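Local coordinates for regulatory protein SWI6 (Saccharomyces cerevisiae, PDB 1SW6) that acts as the shared regulatory subunit of the SBF and MBF complexes in cell-cycle-dependent transcription, here represented by its ankyrin-repeat domain, at residues L34-I45 with D260-W270. Sequence-based numbering, arbitrary orientation.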
ATOM      1  N   LEU A  34     -20.978  17.699   5.236  1.00 56.17           N
ATOM      2  CA  LEU A  34     -20.650  19.086   5.530  1.00 59.65           C
ATOM      3  C   LEU A  34     -21.729  19.761   6.360  1.00 63.28           C
ATOM      4  O   LEU A  34     -22.388  20.691   5.899  1.00 64.05           O
ATOM      5  CB  LEU A  34     -20.461  19.864   4.228  1.00 57.49           C
ATOM      6  CG  LEU A  34     -19.497  19.285   3.194  1.00 55.36           C
ATOM      7  CD1 LEU A  34     -19.437  20.218   1.990  1.00 54.14           C
ATOM      8  CD2 LEU A  34     -18.124  19.113   3.807  1.00 53.84           C
ATOM      9  N   THR A  35     -21.908  19.295   7.589  1.00 67.17           N
ATOM     10  CA  THR A  35     -22.918  19.873   8.462  1.00 71.41           C
ATOM     11  C   THR A  35     -22.296  20.690   9.597  1.00 74.08           C
ATOM     12  O   THR A  35     -22.922  21.614  10.115  1.00 74.64           O
ATOM     13  CB  THR A  35     -23.831  18.765   9.048  1.00 71.56           C
ATOM     14  OG1 THR A  35     -23.021  17.716   9.597  1.00 71.82           O
ATOM     15  CG2 THR A  35     -24.736  18.185   7.961  1.00 71.36           C
ATOM     16  N   SER A  36     -21.059  20.356   9.961  1.00 77.27           N
ATOM     17  CA  SER A  36     -20.346  21.044  11.037  1.00 80.78           C
ATOM     18  C   SER A  36     -20.520  22.558  11.029  1.00 83.03           C
ATOM     19  O   SER A  36     -20.803  23.161   9.990  1.00 83.39           O
ATOM     20  CB  SER A  36     -18.853  20.719  10.973  1.00 81.13           C
ATOM     21  OG  SER A  36     -18.628  19.329  11.116  1.00 83.35           O
ATOM     22  N   ASP A  37     -20.329  23.164  12.198  1.00 85.55           N
ATOM     23  CA  ASP A  37     -20.465  24.608  12.351  1.00 87.95           C
ATOM     24  C   ASP A  37     -19.206  25.365  11.955  1.00 89.27           C
ATOM     25  O   ASP A  37     -19.288  26.474  11.424  1.00 89.80           O
ATOM     26  CB  ASP A  37     -20.831  24.952  13.794  1.00 88.70           C
ATOM     27  CG  ASP A  37     -22.108  24.279  14.242  1.00 90.11           C
ATOM     28  OD1 ASP A  37     -23.137  24.437  13.547  1.00 90.38           O
ATOM     29  OD2 ASP A  37     -22.080  23.595  15.287  1.00 90.89           O
ATOM     30  N   PHE A  38     -18.039  24.780  12.222  1.00 90.61           N
ATOM     31  CA  PHE A  38     -16.784  25.432  11.862  1.00 91.86           C
ATOM     32  C   PHE A  38     -16.809  25.690  10.358  1.00 91.85           C
ATOM     33  O   PHE A  38     -16.094  26.556   9.843  1.00 92.04           O
ATOM     34  CB  PHE A  38     -15.585  24.545  12.224  1.00 93.17           C
ATOM     35  CG  PHE A  38     -15.375  24.376  13.709  1.00 94.93           C
ATOM     36  CD1 PHE A  38     -16.295  23.669  14.485  1.00 95.64           C
ATOM     37  CD2 PHE A  38     -14.253  24.922  14.333  1.00 95.36           C
ATOM     38  CE1 PHE A  38     -16.101  23.506  15.865  1.00 95.66           C
ATOM     39  CE2 PHE A  38     -14.050  24.767  15.711  1.00 95.64           C
ATOM     40  CZ  PHE A  38     -14.977  24.058  16.476  1.00 95.66           C
ATOM     41  N   LEU A  39     -17.661  24.933   9.669  1.00 91.30           N
ATOM     42  CA  LEU A  39     -17.824  25.043   8.228  1.00 90.63           C
ATOM     43  C   LEU A  39     -18.655  26.269   7.851  1.00 90.13           C
ATOM     44  O   LEU A  39     -18.628  26.717   6.702  1.00 90.65           O
ATOM     45  CB  LEU A  39     -18.492  23.778   7.684  1.00 90.47           C
ATOM     46  CG  LEU A  39     -17.772  22.463   7.997  1.00 90.57           C
ATOM     47  CD1 LEU A  39     -18.552  21.293   7.410  1.00 90.80           C
ATOM     48  CD2 LEU A  39     -16.358  22.502   7.436  1.00 90.03           C
ATOM     49  N   SER A  40     -19.398  26.802   8.817  1.00 88.64           N
ATOM     50  CA  SER A  40     -20.230  27.981   8.583  1.00 86.97           C
ATOM     51  C   SER A  40     -19.423  29.255   8.824  1.00 85.04           C
ATOM     52  O   SER A  40     -19.398  30.163   7.988  1.00 85.29           O
ATOM     53  CB  SER A  40     -21.452  27.965   9.510  1.00 87.72           C
ATOM     54  OG  SER A  40     -22.285  26.848   9.244  1.00 88.90           O
ATOM     55  N   SER A  41     -18.762  29.313   9.976  1.00 82.28           N
ATOM     56  CA  SER A  41     -17.949  30.469  10.344  1.00 79.04           C
ATOM     57  C   SER A  41     -16.914  30.752   9.242  1.00 76.23           C
ATOM     58  O   SER A  41     -16.794  29.974   8.285  1.00 76.17           O
ATOM     59  CB  SER A  41     -17.272  30.187  11.691  1.00 79.07           C
ATOM     60  OG  SER A  41     -18.249  29.818  12.663  1.00 78.49           O
ATOM     61  N   PRO A  42     -16.160  31.868   9.351  1.00 72.66           N
ATOM     62  CA  PRO A  42     -15.169  32.148   8.305  1.00 69.56           C
ATOM     63  C   PRO A  42     -14.308  30.918   8.049  1.00 66.08           C
ATOM     64  O   PRO A  42     -13.732  30.353   8.979  1.00 66.28           O
ATOM     65  CB  PRO A  42     -14.373  33.319   8.885  1.00 69.80           C
ATOM     66  CG  PRO A  42     -14.495  33.113  10.365  1.00 70.82           C
ATOM     67  CD  PRO A  42     -15.951  32.751  10.511  1.00 71.36           C
ATOM     68  N   LEU A  43     -14.238  30.501   6.789  1.00 62.13           N
ATOM     69  CA  LEU A  43     -13.474  29.321   6.400  1.00 58.19           C
ATOM     70  C   LEU A  43     -12.058  29.300   6.961  1.00 56.11           C
ATOM     71  O   LEU A  43     -11.281  30.228   6.767  1.00 54.14           O
ATOM     72  CB  LEU A  43     -13.409  29.212   4.880  1.00 58.04           C
ATOM     73  CG  LEU A  43     -13.808  27.873   4.254  1.00 57.69           C
ATOM     74  CD1 LEU A  43     -13.234  27.806   2.840  1.00 57.02           C
ATOM     75  CD2 LEU A  43     -13.289  26.720   5.092  1.00 56.92           C
ATOM     76  N   LYS A  44     -11.730  28.219   7.655  1.00 55.08           N
ATOM     77  CA  LYS A  44     -10.413  28.057   8.254  1.00 54.49           C
ATOM     78  C   LYS A  44     -10.002  26.601   8.148  1.00 52.54           C
ATOM     79  O   LYS A  44     -10.853  25.726   7.991  1.00 50.44           O
ATOM     80  CB  LYS A  44     -10.457  28.479   9.724  1.00 57.63           C
ATOM     81  CG  LYS A  44     -11.632  27.888  10.495  1.00 60.33           C
ATOM     82  CD  LYS A  44     -11.679  28.427  11.930  1.00 63.90           C
ATOM     83  CE  LYS A  44     -12.989  28.058  12.639  1.00 64.14           C
ATOM     84  NZ  LYS A  44     -14.188  28.696  12.006  1.00 64.08           N
ATOM     85  N   ILE A  45      -8.699  26.346   8.225  1.00 51.23           N
ATOM     86  CA  ILE A  45      -8.197  24.987   8.142  1.00 50.84           C
ATOM     87  C   ILE A  45      -8.784  24.174   9.292  1.00 50.97           C
ATOM     88  O   ILE A  45      -8.955  24.674  10.403  1.00 51.48           O
ATOM     89  CB  ILE A  45      -6.648  24.956   8.174  1.00 50.94           C
ATOM     90  CG1 ILE A  45      -6.098  25.396   6.812  1.00 50.79           C
ATOM     91  CG2 ILE A  45      -6.154  23.558   8.502  1.00 51.04           C
ATOM     92  CD1 ILE A  45      -4.575  25.367   6.708  1.00 51.22           C
ATOM     93  N   ASP A 260     -22.663  26.104  -1.293  1.00 65.89           N
ATOM     94  CA  ASP A 260     -21.655  25.508  -0.413  1.00 65.62           C
ATOM     95  C   ASP A 260     -20.818  26.606   0.250  1.00 64.23           C
ATOM     96  O   ASP A 260     -20.159  27.386  -0.435  1.00 63.54           O
ATOM     97  CB  ASP A 260     -20.733  24.578  -1.222  1.00 66.38           C
ATOM     98  CG  ASP A 260     -19.873  23.668  -0.339  1.00 66.11           C
ATOM     99  OD1 ASP A 260     -19.266  24.156   0.637  1.00 66.82           O
ATOM    100  OD2 ASP A 260     -19.794  22.459  -0.630  1.00 65.38           O
ATOM    101  N   SER A 261     -20.851  26.667   1.579  1.00 62.83           N
ATOM    102  CA  SER A 261     -20.073  27.669   2.299  1.00 61.35           C
ATOM    103  C   SER A 261     -18.594  27.487   1.998  1.00 58.70           C
ATOM    104  O   SER A 261     -17.856  28.465   1.896  1.00 59.74           O
ATOM    105  CB  SER A 261     -20.302  27.566   3.810  1.00 61.97           C
ATOM    106  OG  SER A 261     -21.534  28.161   4.180  1.00 64.13           O
ATOM    107  N   ILE A 262     -18.162  26.238   1.859  1.00 55.78           N
ATOM    108  CA  ILE A 262     -16.760  25.953   1.565  1.00 52.91           C
ATOM    109  C   ILE A 262     -16.420  26.332   0.138  1.00 52.31           C
ATOM    110  O   ILE A 262     -15.519  27.135  -0.112  1.00 51.24           O
ATOM    111  CB  ILE A 262     -16.413  24.446   1.751  1.00 51.56           C
ATOM    112  CG1 ILE A 262     -16.380  24.096   3.239  1.00 51.27           C
ATOM    113  CG2 ILE A 262     -15.059  24.132   1.109  1.00 48.42           C
ATOM    114  CD1 ILE A 262     -15.921  22.682   3.527  1.00 49.68           C
ATOM    115  N   LEU A 263     -17.151  25.746  -0.799  1.00 51.48           N
ATOM    116  CA  LEU A 263     -16.906  25.998  -2.201  1.00 52.98           C
ATOM    117  C   LEU A 263     -16.869  27.497  -2.481  1.00 53.15           C
ATOM    118  O   LEU A 263     -16.010  27.971  -3.213  1.00 53.55           O
ATOM    119  CB  LEU A 263     -17.979  25.306  -3.047  1.00 51.99           C
ATOM    120  CG  LEU A 263     -17.581  24.987  -4.485  1.00 51.96           C
ATOM    121  CD1 LEU A 263     -18.630  24.096  -5.104  1.00 53.94           C
ATOM    122  CD2 LEU A 263     -17.421  26.264  -5.278  1.00 53.46           C
ATOM    123  N   GLU A 264     -17.780  28.244  -1.872  1.00 54.04           N
ATOM    124  CA  GLU A 264     -17.834  29.685  -2.080  1.00 55.54           C
ATOM    125  C   GLU A 264     -16.636  30.421  -1.485  1.00 54.27           C
ATOM    126  O   GLU A 264     -16.031  31.258  -2.150  1.00 54.71           O
ATOM    127  CB  GLU A 264     -19.135  30.256  -1.497  1.00 58.28           C
ATOM    128  CG  GLU A 264     -20.282  30.445  -2.502  1.00 62.76           C
ATOM    129  CD  GLU A 264     -20.506  29.240  -3.414  1.00 65.21           C
ATOM    130  OE1 GLU A 264     -19.718  29.061  -4.369  1.00 67.37           O
ATOM    131  OE2 GLU A 264     -21.470  28.472  -3.178  1.00 66.93           O
ATOM    132  N   ASN A 265     -16.287  30.105  -0.242  1.00 52.82           N
ATOM    133  CA  ASN A 265     -15.166  30.776   0.422  1.00 51.43           C
ATOM    134  C   ASN A 265     -13.783  30.266   0.009  1.00 49.54           C
ATOM    135  O   ASN A 265     -12.765  30.830   0.406  1.00 49.76           O
ATOM    136  CB  ASN A 265     -15.307  30.671   1.948  1.00 53.22           C
ATOM    137  CG  ASN A 265     -16.533  31.400   2.480  1.00 55.16           C
ATOM    138  OD1 ASN A 265     -16.681  31.586   3.688  1.00 57.89           O
ATOM    139  ND2 ASN A 265     -17.419  31.810   1.581  1.00 56.74           N
ATOM    140  N   LEU A 266     -13.742  29.196  -0.779  1.00 47.15           N
ATOM    141  CA  LEU A 266     -12.468  28.643  -1.227  1.00 45.00           C
ATOM    142  C   LEU A 266     -12.022  29.339  -2.514  1.00 43.27           C
ATOM    143  O   LEU A 266     -12.444  28.959  -3.607  1.00 44.71           O
ATOM    144  CB  LEU A 266     -12.598  27.139  -1.492  1.00 44.53           C
ATOM    145  CG  LEU A 266     -11.729  26.105  -0.761  1.00 45.32           C
ATOM    146  CD1 LEU A 266     -11.890  24.762  -1.482  1.00 44.21           C
ATOM    147  CD2 LEU A 266     -10.265  26.508  -0.750  1.00 41.83           C
ATOM    148  N   ASP A 267     -11.176  30.357  -2.392  1.00 39.59           N
ATOM    149  CA  ASP A 267     -10.693  31.065  -3.571  1.00 36.55           C
ATOM    150  C   ASP A 267      -9.184  31.296  -3.505  1.00 35.06           C
ATOM    151  O   ASP A 267      -8.510  30.841  -2.576  1.00 32.08           O
ATOM    152  CB  ASP A 267     -11.445  32.395  -3.749  1.00 37.55           C
ATOM    153  CG  ASP A 267     -11.318  33.311  -2.543  1.00 38.16           C
ATOM    154  OD1 ASP A 267     -12.118  34.265  -2.428  1.00 40.76           O
ATOM    155  OD2 ASP A 267     -10.418  33.089  -1.714  1.00 38.41           O
ATOM    156  N   LEU A 268      -8.656  32.000  -4.497  1.00 33.00           N
ATOM    157  CA  LEU A 268      -7.229  32.242  -4.559  1.00 32.68           C
ATOM    158  C   LEU A 268      -6.671  32.928  -3.314  1.00 32.61           C
ATOM    159  O   LEU A 268      -5.668  32.479  -2.746  1.00 31.61           O
ATOM    160  CB  LEU A 268      -6.888  33.050  -5.815  1.00 30.09           C
ATOM    161  CG  LEU A 268      -5.394  33.368  -5.972  1.00 30.88           C
ATOM    162  CD1 LEU A 268      -4.585  32.078  -6.040  1.00 29.45           C
ATOM    163  CD2 LEU A 268      -5.177  34.200  -7.222  1.00 29.68           C
ATOM    164  N   LYS A 269      -7.312  34.005  -2.869  1.00 32.87           N
ATOM    165  CA  LYS A 269      -6.797  34.673  -1.693  1.00 32.88           C
ATOM    166  C   LYS A 269      -6.867  33.782  -0.439  1.00 32.84           C
ATOM    167  O   LYS A 269      -6.042  33.915   0.481  1.00 29.93           O
ATOM    168  CB  LYS A 269      -7.511  36.013  -1.482  1.00 33.98           C
ATOM    169  CG  LYS A 269      -9.012  35.982  -1.365  1.00 34.93           C
ATOM    170  CD  LYS A 269      -9.503  37.428  -1.299  1.00 37.43           C
ATOM    171  CE  LYS A 269     -11.000  37.526  -1.116  1.00 37.89           C
ATOM    172  NZ  LYS A 269     -11.721  36.973  -2.290  1.00 39.49           N
ATOM    173  N   TRP A 270      -7.834  32.866  -0.402  1.00 32.03           N
ATOM    174  CA  TRP A 270      -7.940  31.969   0.747  1.00 33.85           C
ATOM    175  C   TRP A 270      -6.757  31.011   0.732  1.00 33.82           C
ATOM    176  O   TRP A 270      -6.163  30.743   1.770  1.00 35.64           O
ATOM    177  CB  TRP A 270      -9.225  31.138   0.720  1.00 32.55           C
ATOM    178  CG  TRP A 270      -9.414  30.364   2.007  1.00 35.24           C
ATOM    179  CD1 TRP A 270     -10.055  30.798   3.140  1.00 36.73           C
ATOM    180  CD2 TRP A 270      -8.901  29.057   2.317  1.00 35.20           C
ATOM    181  NE1 TRP A 270      -9.970  29.846   4.130  1.00 36.23           N
ATOM    182  CE2 TRP A 270      -9.271  28.768   3.653  1.00 35.71           C
ATOM    183  CE3 TRP A 270      -8.164  28.104   1.598  1.00 36.44           C
ATOM    184  CZ2 TRP A 270      -8.933  27.560   4.285  1.00 37.76           C
ATOM    185  CZ3 TRP A 270      -7.824  26.896   2.231  1.00 37.54           C
ATOM    186  CH2 TRP A 270      -8.211  26.642   3.562  1.00 37.11           C
TER
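The methyl Leu43 CD1 fills a hollow walled by Asn265, Ile262, Leu266 and the Trp270 ring. On the helix side Leu43 CD1 lies 3.6 Å from Asn265 CB and 3.8 Å from Ile262 O. Against the indole it makes a CH-pi contact, with Leu43 CD1 4.2 Å from the centroid of the five-membered ring of Trp270 and only 16° off the normal. The same indole grips the backbone by its edge: Trp270 NE1 donates to Leu43 O at 3.0 Å, nearly straight at 173°, with the oxygen in the ring plane but the donor well above the carbonyl plane. Helices 261-265 and 268-276 both lie within the third ankyrin repeat of Swi6, and the loop between strands 27-29 and 46-47 packs against helix 261-265 and the first turn of helix 268-276. Replacing Trp270 by an alanine is likely to leave Leu43 O without its indole donor and to open a gap beside Leu43 CD1. With CG1 beside its backbone N (chi1 -73°), Ile262 extends CD1 as a second bump, 3.9 Å from Leu39 CD2 and 4.2 Å from Leu34 CD2. Leu34 CD1, on the other branch, reaches 3.5 Å from Asp260 OD2, an oxygen whose hydrogen-bond partner is Tyr191 OH. Farther along the indole, Ile45 CG1 meets Trp270 CH2 at 4.1 Å, the two side chains crossing at about a right angle.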